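PDB 6CHJ: diacylglycerol O-acyltransferase from Marinobacter hydrocarbonoclasticus, which probably transfers acyl groups from acyl-CoA to diacylglycerol or, as a wax ester synthase, to fatty alcohols, making triacylglycerols and wax esters. Local coordinates for residues Arg240-Ser245 with Arg437-Leu442. Numbering follows the deposited sequence.
Sequences RFAAQS and RMLDYL
L439 meets A242, A243 and Q244 together, a worked example of one helix leucine packing a helix onto the border of a β-sheet. A242 and Q244, alternate residues of the strand, both direct their β-carbons toward the helix, and the isobutyl group of L439 sits between them: A242 CB lies 4.0 Å from L439 CG, and Q244 CB lies 3.8 Å from L439 CD2. CG of L439 is anti to its own carbonyl carbon (chi1 -63°), which sends the branch across to the strand. Q244 contributes its β-carbon, not its amide, since the chain turns about its CB-CG bond (chi2 44°) and the carboxamide swings away from the helix, beside the following residue.

Between these two side chains the contact is with backbone. L439 CD1 approaches A243 O at 3.3 Å, an apolar methyl against a peptide oxygen, while the A243 side chain points away, to Y399 on strand 393-401. Strand 239-247 is the outermost strand of a six-stranded mixed sheet, most of whose strands come from the WS/DGAT C-terminal domain sequence; a helix of that sequence rests here on a strand of the catalytic domain sequence. The axes of the two segments pass 8.4 Å apart at 32°, running in broadly the same direction.

No hydrogen bond joins the two segments. Polar links run to neighbours instead: A242 and Q244 pair through their backbones with L425 and F423 of strand 420-428, and R240 NH1 bonds Q436 OE1. M438 and L442 carry the helix onto that same strand and onto A273 of helix 262-280.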
ATOM      1  N   ARG B 240       3.798 -10.382   7.049  1.00 51.17           N
ATOM      2  CA  ARG B 240       5.164 -10.606   7.475  1.00 50.63           C
ATOM      3  C   ARG B 240       5.779 -11.586   6.495  1.00 53.75           C
ATOM      4  O   ARG B 240       5.225 -12.674   6.273  1.00 49.00           O
ATOM      5  CB  ARG B 240       5.241 -11.148   8.908  1.00 52.64           C
ATOM      6  CG  ARG B 240       6.261 -10.401   9.758  1.00 62.92           C
ATOM      7  CD  ARG B 240       6.655 -11.167  11.012  1.00 66.80           C
ATOM      8  NE  ARG B 240       7.597 -10.418  11.837  1.00 67.85           N
ATOM      9  CZ  ARG B 240       8.873 -10.204  11.515  1.00 75.79           C
ATOM     10  NH1 ARG B 240       9.367 -10.683  10.373  1.00 76.02           N
ATOM     11  NH2 ARG B 240       9.660  -9.509  12.331  1.00 68.79           N
ATOM     12  N   PHE B 241       6.897 -11.181   5.890  1.00 49.51           N
ATOM     13  CA  PHE B 241       7.609 -11.978   4.906  1.00 49.38           C
ATOM     14  C   PHE B 241       8.936 -12.457   5.479  1.00 49.44           C
ATOM     15  O   PHE B 241       9.674 -11.690   6.102  1.00 50.59           O
ATOM     16  CB  PHE B 241       7.869 -11.186   3.632  1.00 52.20           C
ATOM     17  CG  PHE B 241       8.558 -11.978   2.561  1.00 52.09           C
ATOM     18  CD1 PHE B 241       8.033 -13.191   2.131  1.00 51.92           C
ATOM     19  CD2 PHE B 241       9.717 -11.511   1.977  1.00 46.75           C
ATOM     20  CE1 PHE B 241       8.659 -13.919   1.133  1.00 49.66           C
ATOM     21  CE2 PHE B 241      10.349 -12.242   0.981  1.00 49.55           C
ATOM     22  CZ  PHE B 241       9.822 -13.437   0.558  1.00 46.79           C
ATOM     23  N   ALA B 242       9.229 -13.738   5.271  1.00 56.22           N
ATOM     24  CA  ALA B 242      10.454 -14.364   5.763  1.00 56.88           C
ATOM     25  C   ALA B 242      10.966 -15.277   4.668  1.00 55.77           C
ATOM     26  O   ALA B 242      10.244 -16.176   4.215  1.00 54.76           O
ATOM     27  CB  ALA B 242      10.216 -15.152   7.057  1.00 47.39           C
ATOM     28  N   ALA B 243      12.188 -15.031   4.227  1.00 51.24           N
ATOM     29  CA  ALA B 243      12.795 -15.796   3.155  1.00 54.47           C
ATOM     30  C   ALA B 243      14.212 -16.158   3.564  1.00 56.79           C
ATOM     31  O   ALA B 243      14.827 -15.478   4.395  1.00 55.96           O
ATOM     32  CB  ALA B 243      12.798 -15.022   1.824  1.00 48.66           C
ATOM     33  N   GLN B 244      14.718 -17.249   2.981  1.00 54.73           N
ATOM     34  CA  GLN B 244      16.053 -17.763   3.279  1.00 56.66           C
ATOM     35  C   GLN B 244      16.396 -18.873   2.292  1.00 55.92           C
ATOM     36  O   GLN B 244      15.508 -19.509   1.713  1.00 52.35           O
ATOM     37  CB  GLN B 244      16.161 -18.280   4.722  1.00 54.42           C
ATOM     38  CG  GLN B 244      17.549 -18.797   5.163  1.00 58.27           C
ATOM     39  CD  GLN B 244      18.717 -17.898   4.736  1.00 67.07           C
ATOM     40  OE1 GLN B 244      19.105 -17.848   3.555  1.00 66.93           O
ATOM     41  NE2 GLN B 244      19.285 -17.184   5.708  1.00 67.00           N
ATOM     42  N   SER B 245      17.696 -19.078   2.106  1.00 58.06           N
ATOM     43  CA  SER B 245      18.259 -20.082   1.220  1.00 60.17           C
ATOM     44  C   SER B 245      18.933 -21.170   2.043  1.00 56.77           C
ATOM     45  O   SER B 245      19.501 -20.901   3.106  1.00 56.93           O
ATOM     46  CB  SER B 245      19.293 -19.464   0.268  1.00 62.88           C
ATOM     47  OG  SER B 245      18.688 -18.676  -0.748  1.00 58.16           O
ATOM     48  N   ARG B 437      10.907 -16.233  12.944  1.00 51.78           N
ATOM     49  CA  ARG B 437      11.584 -17.282  13.689  1.00 58.38           C
ATOM     50  C   ARG B 437      11.457 -18.634  13.005  1.00 59.38           C
ATOM     51  O   ARG B 437      12.269 -19.531  13.270  1.00 58.24           O
ATOM     52  CB  ARG B 437      11.039 -17.340  15.111  1.00 62.04           C
ATOM     53  CG  ARG B 437      11.997 -16.789  16.125  1.00 69.26           C
ATOM     54  CD  ARG B 437      11.339 -16.636  17.463  1.00 74.70           C
ATOM     55  NE  ARG B 437      11.207 -15.226  17.802  1.00 86.35           N
ATOM     56  CZ  ARG B 437      10.454 -14.755  18.792  1.00 88.79           C
ATOM     57  NH1 ARG B 437       9.752 -15.590  19.557  1.00 81.79           N
ATOM     58  NH2 ARG B 437      10.407 -13.441  19.014  1.00 87.03           N
ATOM     59  N   MET B 438      10.481 -18.791  12.103  1.00 54.76           N
ATOM     60  CA  MET B 438      10.347 -20.045  11.371  1.00 59.05           C
ATOM     61  C   MET B 438      11.541 -20.335  10.473  1.00 55.31           C
ATOM     62  O   MET B 438      11.735 -21.495  10.088  1.00 56.59           O
ATOM     63  CB  MET B 438       9.057 -20.046  10.548  1.00 56.28           C
ATOM     64  CG  MET B 438       7.857 -20.477  11.367  1.00 58.90           C
ATOM     65  SD  MET B 438       6.503 -20.990  10.326  1.00 66.24           S
ATOM     66  CE  MET B 438       7.156 -22.540   9.751  1.00 54.97           C
ATOM     67  N   LEU B 439      12.327 -19.317  10.115  1.00 51.80           N
ATOM     68  CA  LEU B 439      13.585 -19.548   9.405  1.00 55.97           C
ATOM     69  C   LEU B 439      14.562 -20.347  10.262  1.00 54.42           C
ATOM     70  O   LEU B 439      15.211 -21.280   9.779  1.00 50.58           O
ATOM     71  CB  LEU B 439      14.212 -18.213   8.996  1.00 54.14           C
ATOM     72  CG  LEU B 439      13.409 -17.363   8.019  1.00 55.80           C
ATOM     73  CD1 LEU B 439      14.224 -16.149   7.559  1.00 44.95           C
ATOM     74  CD2 LEU B 439      12.969 -18.235   6.842  1.00 53.94           C
ATOM     75  N   ASP B 440      14.696 -19.980  11.536  1.00 54.90           N
ATOM     76  CA  ASP B 440      15.538 -20.763  12.429  1.00 55.22           C
ATOM     77  C   ASP B 440      14.927 -22.129  12.686  1.00 56.41           C
ATOM     78  O   ASP B 440      15.660 -23.110  12.831  1.00 54.68           O
ATOM     79  CB  ASP B 440      15.743 -20.030  13.753  1.00 61.87           C
ATOM     80  CG  ASP B 440      16.176 -18.598  13.564  1.00 63.81           C
ATOM     81  OD1 ASP B 440      17.232 -18.369  12.931  1.00 70.83           O
ATOM     82  OD2 ASP B 440      15.449 -17.700  14.041  1.00 63.00           O
ATOM     83  N   TYR B 441      13.592 -22.217  12.697  1.00 55.20           N
ATOM     84  CA  TYR B 441      12.940 -23.499  12.940  1.00 53.65           C
ATOM     85  C   TYR B 441      13.096 -24.432  11.746  1.00 55.29           C
ATOM     86  O   TYR B 441      13.240 -25.650  11.921  1.00 55.86           O
ATOM     87  CB  TYR B 441      11.464 -23.291  13.280  1.00 55.87           C
ATOM     88  CG  TYR B 441      11.213 -22.415  14.497  1.00 59.63           C
ATOM     89  CD1 TYR B 441      12.227 -22.156  15.419  1.00 55.52           C
ATOM     90  CD2 TYR B 441       9.952 -21.855  14.727  1.00 56.53           C
ATOM     91  CE1 TYR B 441      12.001 -21.365  16.532  1.00 59.31           C
ATOM     92  CE2 TYR B 441       9.717 -21.059  15.842  1.00 59.33           C
ATOM     93  CZ  TYR B 441      10.755 -20.814  16.739  1.00 61.55           C
ATOM     94  OH  TYR B 441      10.541 -20.020  17.841  1.00 63.66           O
ATOM     95  N   LEU B 442      13.076 -23.890  10.524  1.00 53.87           N
ATOM     96  CA  LEU B 442      13.400 -24.722   9.369  1.00 53.04           C
ATOM     97  C   LEU B 442      14.834 -25.218   9.460  1.00 55.93           C
ATOM     98  O   LEU B 442      15.116 -26.394   9.191  1.00 55.30           O
ATOM     99  CB  LEU B 442      13.205 -23.960   8.059  1.00 50.76           C
ATOM    100  CG  LEU B 442      11.816 -23.535   7.587  1.00 57.20           C
ATOM    101  CD1 LEU B 442      11.917 -22.311   6.639  1.00 49.66           C
ATOM    102  CD2 LEU B 442      11.069 -24.685   6.929  1.00 46.63           C
TER